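Local coordinates for protein putative oxygenase (Streptomyces viridochromogenes Tue57, PDB 4XAA) that probably acts as an iron- and 2-oxoglutarate-dependent oxygenase in orthosomycin biosynthesis, using a double-stranded beta-helix core to hold its metal, at residues A[41-46]-A[111-116]; A[85-90]-A[210-215]. All blocks are in the same frame, centred on the assembly; numbering follows the deposited sequence.

Contact 1. Residues A[41-46]-A[111-116]; sequences RLITRF and LVLKEP
No flat group makes a close contact where Ile-43 meets Leu-111 and Leu-113: the contact rests on three branched aliphatic side chains, and the ring of Phe-46, the flat group nearest by on the helix, packs mainly on Tyr-56, Asn-58 and Leu-69. This illustrates a familiar way of laying a helix on a beta sheet, in which one residue of the helix bears on two side chains from the same face of a strand. Ile-43 and Leu-113 meet tip to tip, with Ile-43 CD1 only 3.5 Å from Leu-113 CD2, tighter than usual carbon contact. Behind this touch the two methyls of Leu-113 both lie near Ile-43 CG1, CD1 of Leu-113 at 4.0 Å from that carbon, so both branches of the leucine border the isoleucine arm from the strand side. Leu-111 arrives differently, its side chain crossing that of Ile-43 at about a right angle and offering CD2 to Ile-43 CG1 at 4.1 Å. Ile-43 carries CG1 anti to its carbonyl carbon (chi1 -69°), which sends the longer branch to the strand. All three residues are buried. Helix 29-47 thus lies against one face of the larger sheet, over the last residues of strand 105-114; Leu-113 and Phe-46 both pack on Leu-69 of the adjoining strand 68-72, while Ile-43 also touches Arg-208 of strand 207-215, the neighbour on the other side.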
ATOM      1  N   ARG A  41      -8.368  14.589   6.453  1.00 46.74           N
ATOM      2  CA  ARG A  41      -9.718  15.119   6.310  1.00 51.29           C
ATOM      3  C   ARG A  41     -10.732  14.014   5.993  1.00 51.40           C
ATOM      4  O   ARG A  41     -11.885  14.070   6.415  1.00 56.52           O
ATOM      5  CB  ARG A  41      -9.767  16.191   5.231  1.00 55.01           C
ATOM      6  CG  ARG A  41     -11.118  16.876   5.140  1.00 60.98           C
ATOM      7  CD  ARG A  41     -11.001  18.222   4.452  1.00 64.38           C
ATOM      8  NE  ARG A  41     -11.033  18.097   3.002  1.00 63.87           N
ATOM      9  CZ  ARG A  41      -9.956  18.118   2.228  1.00 62.50           C
ATOM     10  NH1 ARG A  41      -8.756  18.268   2.773  1.00 59.31           N
ATOM     11  NH2 ARG A  41     -10.086  17.998   0.908  1.00 58.22           N
ATOM     12  N   LEU A  42     -10.294  13.003   5.258  1.00 46.44           N
ATOM     13  CA  LEU A  42     -11.155  11.886   4.962  1.00 48.09           C
ATOM     14  C   LEU A  42     -11.413  11.099   6.233  1.00 53.25           C
ATOM     15  O   LEU A  42     -12.545  10.660   6.492  1.00 49.60           O
ATOM     16  CB  LEU A  42     -10.530  10.987   3.901  1.00 46.50           C
ATOM     17  CG  LEU A  42     -10.592  11.522   2.479  1.00 46.51           C
ATOM     18  CD1 LEU A  42      -9.808  10.602   1.578  1.00 46.34           C
ATOM     19  CD2 LEU A  42     -12.033  11.633   2.031  1.00 41.07           C
ATOM     20  N   ILE A  43     -10.354  10.934   7.027  1.00 46.93           N
ATOM     21  CA  ILE A  43     -10.406  10.062   8.184  1.00 47.07           C
ATOM     22  C   ILE A  43     -11.218  10.694   9.297  1.00 48.78           C
ATOM     23  O   ILE A  43     -12.022  10.022   9.928  1.00 52.79           O
ATOM     24  CB  ILE A  43      -9.006   9.714   8.696  1.00 46.94           C
ATOM     25  CG1 ILE A  43      -8.277   8.814   7.699  1.00 49.41           C
ATOM     26  CG2 ILE A  43      -9.083   8.971  10.006  1.00 46.52           C
ATOM     27  CD1 ILE A  43      -6.763   8.836   7.873  1.00 43.03           C
ATOM     28  N   THR A  44     -11.028  11.984   9.532  1.00 49.21           N
ATOM     29  CA  THR A  44     -11.734  12.645  10.623  1.00 53.33           C
ATOM     30  C   THR A  44     -13.248  12.651  10.435  1.00 50.43           C
ATOM     31  O   THR A  44     -13.979  12.797  11.406  1.00 59.08           O
ATOM     32  CB  THR A  44     -11.282  14.104  10.815  1.00 49.90           C
ATOM     33  OG1 THR A  44     -11.730  14.881   9.707  1.00 59.05           O
ATOM     34  CG2 THR A  44      -9.783  14.202  10.931  1.00 45.91           C
ATOM     35  N   ARG A  45     -13.728  12.506   9.204  1.00 50.80           N
ATOM     36  CA  ARG A  45     -15.176  12.446   8.977  1.00 54.56           C
ATOM     37  C   ARG A  45     -15.744  11.178   9.587  1.00 56.87           C
ATOM     38  O   ARG A  45     -16.821  11.173  10.177  1.00 56.38           O
ATOM     39  CB  ARG A  45     -15.511  12.506   7.492  1.00 51.03           C
ATOM     40  CG  ARG A  45     -15.303  13.871   6.892  1.00 55.09           C
ATOM     41  CD  ARG A  45     -15.301  13.812   5.376  1.00 55.85           C
ATOM     42  NE  ARG A  45     -15.052  15.125   4.796  1.00 61.60           N
ATOM     43  CZ  ARG A  45     -14.855  15.349   3.501  1.00 58.27           C
ATOM     44  NH1 ARG A  45     -14.867  14.344   2.634  1.00 54.24           N
ATOM     45  NH2 ARG A  45     -14.645  16.580   3.073  1.00 52.91           N
ATOM     46  N   PHE A  46     -15.000  10.094   9.437  1.00 50.69           N
ATOM     47  CA  PHE A  46     -15.383   8.853  10.052  1.00 53.52           C
ATOM     48  C   PHE A  46     -15.241   8.941  11.563  1.00 55.62           C
ATOM     49  O   PHE A  46     -16.187   8.688  12.315  1.00 56.50           O
ATOM     50  CB  PHE A  46     -14.531   7.704   9.521  1.00 48.24           C
ATOM     51  CG  PHE A  46     -14.908   6.376  10.092  1.00 51.87           C
ATOM     52  CD1 PHE A  46     -14.371   5.944  11.294  1.00 50.57           C
ATOM     53  CD2 PHE A  46     -15.811   5.554   9.429  1.00 48.16           C
ATOM     54  CE1 PHE A  46     -14.734   4.726  11.825  1.00 49.87           C
ATOM     55  CE2 PHE A  46     -16.160   4.339   9.954  1.00 47.52           C
ATOM     56  CZ  PHE A  46     -15.621   3.925  11.157  1.00 46.22           C
ATOM     57  N   LEU A 111      -7.046   4.220   0.390  1.00 39.12           N
ATOM     58  CA  LEU A 111      -6.341   4.643   1.581  1.00 39.49           C
ATOM     59  C   LEU A 111      -6.437   3.525   2.618  1.00 44.19           C
ATOM     60  O   LEU A 111      -7.530   3.175   3.072  1.00 41.19           O
ATOM     61  CB  LEU A 111      -6.926   5.944   2.120  1.00 39.63           C
ATOM     62  CG  LEU A 111      -6.346   6.582   3.381  1.00 38.39           C
ATOM     63  CD1 LEU A 111      -4.939   7.125   3.168  1.00 38.88           C
ATOM     64  CD2 LEU A 111      -7.269   7.679   3.881  1.00 42.68           C
ATOM     65  N   VAL A 112      -5.293   2.939   2.963  1.00 41.65           N
ATOM     66  CA  VAL A 112      -5.249   1.985   4.054  1.00 48.69           C
ATOM     67  C   VAL A 112      -4.603   2.650   5.273  1.00 50.15           C
ATOM     68  O   VAL A 112      -3.784   3.582   5.151  1.00 39.83           O
ATOM     69  CB  VAL A 112      -4.511   0.706   3.656  1.00 48.45           C
ATOM     70  CG1 VAL A 112      -4.874   0.343   2.222  1.00 43.71           C
ATOM     71  CG2 VAL A 112      -3.024   0.886   3.789  1.00 48.26           C
ATOM     72  N   LEU A 113      -5.021   2.176   6.446  1.00 45.03           N
ATOM     73  CA  LEU A 113      -4.863   2.913   7.693  1.00 44.53           C
ATOM     74  C   LEU A 113      -4.612   2.018   8.863  1.00 45.17           C
ATOM     75  O   LEU A 113      -5.298   1.001   9.024  1.00 43.95           O
ATOM     76  CB  LEU A 113      -6.126   3.709   8.026  1.00 48.80           C
ATOM     77  CG  LEU A 113      -6.790   4.471   6.906  1.00 46.09           C
ATOM     78  CD1 LEU A 113      -8.160   4.833   7.327  1.00 43.85           C
ATOM     79  CD2 LEU A 113      -5.947   5.695   6.680  1.00 51.37           C
ATOM     80  N   LYS A 114      -3.668   2.436   9.702  1.00 43.88           N
ATOM     81  CA  LYS A 114      -3.516   1.891  11.039  1.00 45.45           C
ATOM     82  C   LYS A 114      -3.845   2.978  12.050  1.00 45.61           C
ATOM     83  O   LYS A 114      -3.045   3.888  12.234  1.00 45.47           O
ATOM     84  CB  LYS A 114      -2.095   1.382  11.266  1.00 46.05           C
ATOM     85  CG  LYS A 114      -1.594   0.383  10.239  1.00 46.66           C
ATOM     86  CD  LYS A 114      -2.320  -0.961  10.331  1.00 51.85           C
ATOM     87  CE  LYS A 114      -1.772  -1.927   9.278  1.00 50.73           C
ATOM     88  NZ  LYS A 114      -2.012  -3.344   9.642  1.00 50.07           N
ATOM     89  N   GLU A 115      -5.024   2.900  12.674  1.00 48.46           N
ATOM     90  CA  GLU A 115      -5.372   3.771  13.806  1.00 47.55           C
ATOM     91  C   GLU A 115      -4.346   3.550  14.913  1.00 47.37           C
ATOM     92  O   GLU A 115      -3.765   2.474  15.012  1.00 47.17           O
ATOM     93  CB  GLU A 115      -6.780   3.475  14.362  1.00 48.89           C
ATOM     94  CG  GLU A 115      -7.971   3.697  13.429  1.00 47.97           C
ATOM     95  CD  GLU A 115      -9.271   3.962  14.192  1.00 47.69           C
ATOM     96  OE1 GLU A 115     -10.314   4.199  13.553  1.00 47.40           O
ATOM     97  OE2 GLU A 115      -9.255   3.945  15.440  1.00 51.50           O
ATOM     98  N   PRO A 116      -4.128   4.562  15.759  1.00 47.73           N
ATOM     99  CA  PRO A 116      -3.247   4.351  16.907  1.00 50.91           C
ATOM    100  C   PRO A 116      -3.832   3.304  17.831  1.00 49.78           C
ATOM    101  O   PRO A 116      -5.052   3.247  17.931  1.00 52.09           O
ATOM    102  CB  PRO A 116      -3.208   5.723  17.579  1.00 50.42           C
ATOM    103  CG  PRO A 116      -3.507   6.677  16.492  1.00 52.65           C
ATOM    104  CD  PRO A 116      -4.536   5.967  15.640  1.00 52.10           C
TER

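Contact 2. Residues A[85-90]-A[210-215]; sequences DLLHRE and IVIEYA
Leu-87 O receives a 2.6 Å hydrogen bond from water 1, and the same water sits 2.8 Å from Tyr-214 OH, in the plane of the phenol ring and at its edge. The carbonyl and the hydroxyl themselves, Leu-87 O and Tyr-214 OH, are 4.3 Å apart, so the water joins a 3-10 turn to a strand that would otherwise meet it through apolar groups. Those groups belong to Leu-87, Ile-210 and Ile-212. The leucine has CG anti to its carbonyl carbon (chi1 -61°), which brings CD2 down to the sheet, and there it crosses the side chain of Ile-210 at about a right angle, 3.8 Å from Ile-210 CG2. Ile-212 comes in farther along the same strand face: its CD1 lies 3.7 Å from Leu-87 O and a little farther, 4.2 Å, from Leu-87 CD2, so it borders both the main-chain carbonyl and the side-chain methyl of Leu-87. Within the turn, Leu-87 CB rests over the centre of one face of the His-88 ring, which also meets the ring of Tyr-109. The turn itself is held by 3-10-type bonds from residue i+3 back to i, such as His-88 N to Asp-85 O at 3.0 Å. Tyr-214 is bordered by Leu-92, Ala-93 and Ala-96 of helix 90-100, which follows this loop. As an example of burying a carbonyl in a hydrophobic interface, the site is instructive: a water donates to Leu-87 O and also hydrogen-bonds to Tyr-214 OH, so the phenol is anchored at its polar end, while between 85-90 and 210-215 the rest of the contact is made by aliphatic carbons.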
ATOM      1  N   ASP A  85      -6.495  15.336  -6.565  1.00 40.69           N
ATOM      2  CA  ASP A  85      -5.866  15.456  -7.875  1.00 41.32           C
ATOM      3  C   ASP A  85      -4.435  14.960  -7.851  1.00 41.45           C
ATOM      4  O   ASP A  85      -3.916  14.503  -8.872  1.00 42.56           O
ATOM      5  CB  ASP A  85      -5.915  16.907  -8.349  1.00 44.47           C
ATOM      6  CG  ASP A  85      -7.328  17.457  -8.373  1.00 53.80           C
ATOM      7  OD1 ASP A  85      -8.254  16.708  -8.768  1.00 55.61           O
ATOM      8  OD2 ASP A  85      -7.515  18.628  -7.983  1.00 58.84           O
ATOM      9  N   LEU A  86      -3.802  15.031  -6.680  1.00 37.67           N
ATOM     10  CA  LEU A  86      -2.416  14.590  -6.547  1.00 42.50           C
ATOM     11  C   LEU A  86      -2.264  13.089  -6.770  1.00 40.67           C
ATOM     12  O   LEU A  86      -1.171  12.625  -7.084  1.00 33.72           O
ATOM     13  CB  LEU A  86      -1.854  14.971  -5.181  1.00 41.68           C
ATOM     14  CG  LEU A  86      -1.539  16.451  -5.042  1.00 37.48           C
ATOM     15  CD1 LEU A  86      -1.241  16.797  -3.607  1.00 36.91           C
ATOM     16  CD2 LEU A  86      -0.376  16.785  -5.957  1.00 42.05           C
ATOM     17  N   LEU A  87      -3.362  12.342  -6.635  1.00 37.44           N
ATOM     18  CA  LEU A  87      -3.345  10.913  -6.962  1.00 40.67           C
ATOM     19  C   LEU A  87      -2.873  10.669  -8.381  1.00 40.45           C
ATOM     20  O   LEU A  87      -2.389   9.584  -8.712  1.00 35.18           O
ATOM     21  CB  LEU A  87      -4.727  10.290  -6.816  1.00 37.61           C
ATOM     22  CG  LEU A  87      -5.405  10.306  -5.461  1.00 36.46           C
ATOM     23  CD1 LEU A  87      -6.818   9.775  -5.670  1.00 37.48           C
ATOM     24  CD2 LEU A  87      -4.624   9.473  -4.450  1.00 33.56           C
ATOM     25  N   HIS A  88      -3.020  11.693  -9.217  1.00 41.60           N
ATOM     26  CA  HIS A  88      -2.855  11.532 -10.651  1.00 41.96           C
ATOM     27  C   HIS A  88      -1.636  12.247 -11.196  1.00 43.54           C
ATOM     28  O   HIS A  88      -1.529  12.458 -12.407  1.00 47.00           O
ATOM     29  CB  HIS A  88      -4.124  12.009 -11.337  1.00 35.99           C
ATOM     30  CG  HIS A  88      -5.361  11.493 -10.672  1.00 42.40           C
ATOM     31  ND1 HIS A  88      -5.685  10.152 -10.648  1.00 32.27           N
ATOM     32  CD2 HIS A  88      -6.327  12.125  -9.962  1.00 42.06           C
ATOM     33  CE1 HIS A  88      -6.806   9.986  -9.971  1.00 38.45           C
ATOM     34  NE2 HIS A  88      -7.217  11.165  -9.545  1.00 39.48           N
ATOM     35  N   ARG A  89      -0.726  12.617 -10.297  1.00 41.42           N
ATOM     36  CA  ARG A  89       0.581  13.115 -10.706  1.00 48.68           C
ATOM     37  C   ARG A  89       1.187  12.074 -11.627  1.00 46.04           C
ATOM     38  O   ARG A  89       1.047  10.873 -11.407  1.00 42.77           O
ATOM     39  CB  ARG A  89       1.508  13.379  -9.507  1.00 45.13           C
ATOM     40  CG  ARG A  89       1.071  14.500  -8.579  1.00 46.36           C
ATOM     41  CD  ARG A  89       1.133  15.863  -9.261  1.00 52.22           C
ATOM     42  NE  ARG A  89       2.490  16.199  -9.678  1.00 57.52           N
ATOM     43  CZ  ARG A  89       2.776  16.916 -10.759  1.00 67.32           C
ATOM     44  NH1 ARG A  89       1.791  17.374 -11.523  1.00 74.69           N
ATOM     45  NH2 ARG A  89       4.039  17.177 -11.081  1.00 68.73           N
ATOM     46  N   GLU A  90       1.849  12.546 -12.664  1.00 45.95           N
ATOM     47  CA  GLU A  90       2.389  11.678 -13.692  1.00 49.12           C
ATOM     48  C   GLU A  90       3.586  10.854 -13.214  1.00 47.29           C
ATOM     49  O   GLU A  90       3.874   9.796 -13.773  1.00 47.55           O
ATOM     50  CB  GLU A  90       2.793  12.518 -14.901  1.00 53.23           C
ATOM     51  CG  GLU A  90       3.684  13.709 -14.535  1.00 54.87           C
ATOM     52  CD  GLU A  90       2.897  14.991 -14.200  1.00 69.52           C
ATOM     53  OE1 GLU A  90       1.725  14.909 -13.737  1.00 62.05           O
ATOM     54  OE2 GLU A  90       3.464  16.087 -14.411  1.00 70.60           O
ATOM     55  N   ILE A 210      -1.404   5.579   0.892  1.00 38.78           N
ATOM     56  CA  ILE A 210      -2.224   5.569  -0.314  1.00 39.07           C
ATOM     57  C   ILE A 210      -1.719   4.467  -1.239  1.00 37.25           C
ATOM     58  O   ILE A 210      -0.604   4.541  -1.735  1.00 40.68           O
ATOM     59  CB  ILE A 210      -2.198   6.942  -1.050  1.00 36.78           C
ATOM     60  CG1 ILE A 210      -2.904   8.004  -0.213  1.00 40.36           C
ATOM     61  CG2 ILE A 210      -2.854   6.854  -2.414  1.00 33.72           C
ATOM     62  CD1 ILE A 210      -2.743   9.392  -0.754  1.00 39.22           C
ATOM     63  N   VAL A 211      -2.535   3.439  -1.444  1.00 36.86           N
ATOM     64  CA  VAL A 211      -2.203   2.343  -2.357  1.00 34.98           C
ATOM     65  C   VAL A 211      -2.937   2.499  -3.696  1.00 41.06           C
ATOM     66  O   VAL A 211      -4.182   2.571  -3.752  1.00 37.02           O
ATOM     67  CB  VAL A 211      -2.563   0.956  -1.758  1.00 32.70           C
ATOM     68  CG1 VAL A 211      -2.031  -0.173  -2.632  1.00 34.27           C
ATOM     69  CG2 VAL A 211      -2.028   0.828  -0.358  1.00 34.75           C
ATOM     70  N   ILE A 212      -2.158   2.552  -4.769  1.00 36.31           N
ATOM     71  CA  ILE A 212      -2.696   2.661  -6.112  1.00 36.50           C
ATOM     72  C   ILE A 212      -2.213   1.452  -6.896  1.00 35.00           C
ATOM     73  O   ILE A 212      -1.040   1.099  -6.865  1.00 36.54           O
ATOM     74  CB  ILE A 212      -2.271   4.005  -6.801  1.00 36.71           C
ATOM     75  CG1 ILE A 212      -2.718   5.208  -5.968  1.00 35.71           C
ATOM     76  CG2 ILE A 212      -2.846   4.136  -8.200  1.00 33.55           C
ATOM     77  CD1 ILE A 212      -2.499   6.554  -6.665  1.00 35.76           C
ATOM     78  N   GLU A 213      -3.120   0.780  -7.579  1.00 37.60           N
ATOM     79  CA  GLU A 213      -2.696  -0.361  -8.369  1.00 41.89           C
ATOM     80  C   GLU A 213      -2.518   0.031  -9.828  1.00 39.30           C
ATOM     81  O   GLU A 213      -3.401   0.648 -10.408  1.00 35.69           O
ATOM     82  CB  GLU A 213      -3.697  -1.497  -8.242  1.00 39.48           C
ATOM     83  CG  GLU A 213      -3.340  -2.713  -9.059  1.00 44.03           C
ATOM     84  CD  GLU A 213      -4.302  -3.857  -8.818  1.00 50.08           C
ATOM     85  OE1 GLU A 213      -4.359  -4.353  -7.669  1.00 56.56           O
ATOM     86  OE2 GLU A 213      -5.007  -4.253  -9.770  1.00 51.46           O
ATOM     87  N   TYR A 214      -1.368  -0.313 -10.402  1.00 36.68           N
ATOM     88  CA  TYR A 214      -1.093  -0.036 -11.806  1.00 38.12           C
ATOM     89  C   TYR A 214      -0.900  -1.325 -12.562  1.00 40.79           C
ATOM     90  O   TYR A 214      -0.235  -2.244 -12.072  1.00 39.97           O
ATOM     91  CB  TYR A 214       0.152   0.846 -11.985  1.00 38.66           C
ATOM     92  CG  TYR A 214       0.032   2.209 -11.352  1.00 39.05           C
ATOM     93  CD1 TYR A 214      -0.385   3.322 -12.096  1.00 39.44           C
ATOM     94  CD2 TYR A 214       0.326   2.385 -10.009  1.00 39.78           C
ATOM     95  CE1 TYR A 214      -0.492   4.568 -11.498  1.00 37.61           C
ATOM     96  CE2 TYR A 214       0.218   3.611  -9.410  1.00 36.09           C
ATOM     97  CZ  TYR A 214      -0.187   4.694 -10.151  1.00 38.76           C
ATOM     98  OH  TYR A 214      -0.290   5.898  -9.512  1.00 45.07           O
ATOM     99  N   ALA A 215      -1.441  -1.373 -13.779  1.00 38.92           N
ATOM    100  CA  ALA A 215      -1.477  -2.621 -14.524  1.00 39.60           C
ATOM    101  C   ALA A 215      -1.108  -2.469 -15.981  1.00 37.00           C
ATOM    102  O   ALA A 215      -1.477  -1.496 -16.620  1.00 39.23           O
ATOM    103  CB  ALA A 215      -2.871  -3.251 -14.414  1.00 34.95           C
TER
HETATM  104  O   HOH W   1      -1.666   8.048 -10.625  1.00 41.40           O

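How the contacts relate
Contacts 1 and 2 rest on adjacent antiparallel strands of one sheet, 105-114 and 207-215, and their centres are 18 Å apart. They touch directly: Leu-111 CD1 packs on Ile-210 CG1 at 4.0 Å, joining the two contacts on the face covered by helix 29-47 and the loop before helix 90-100. On the other face of the sheet the same strands meet through Val-112 CG1 and Val-211 CG2, 3.9 Å apart. Neither contact belongs to the metal site of His-125, Asp-127 and His-196; the side chain of Leu-111 is about 13 Å from the nickel, that of Ile-212 about 12 Å. A link in that direction comes from Glu-213, which pairs with Arg-128, next in sequence to Asp-127.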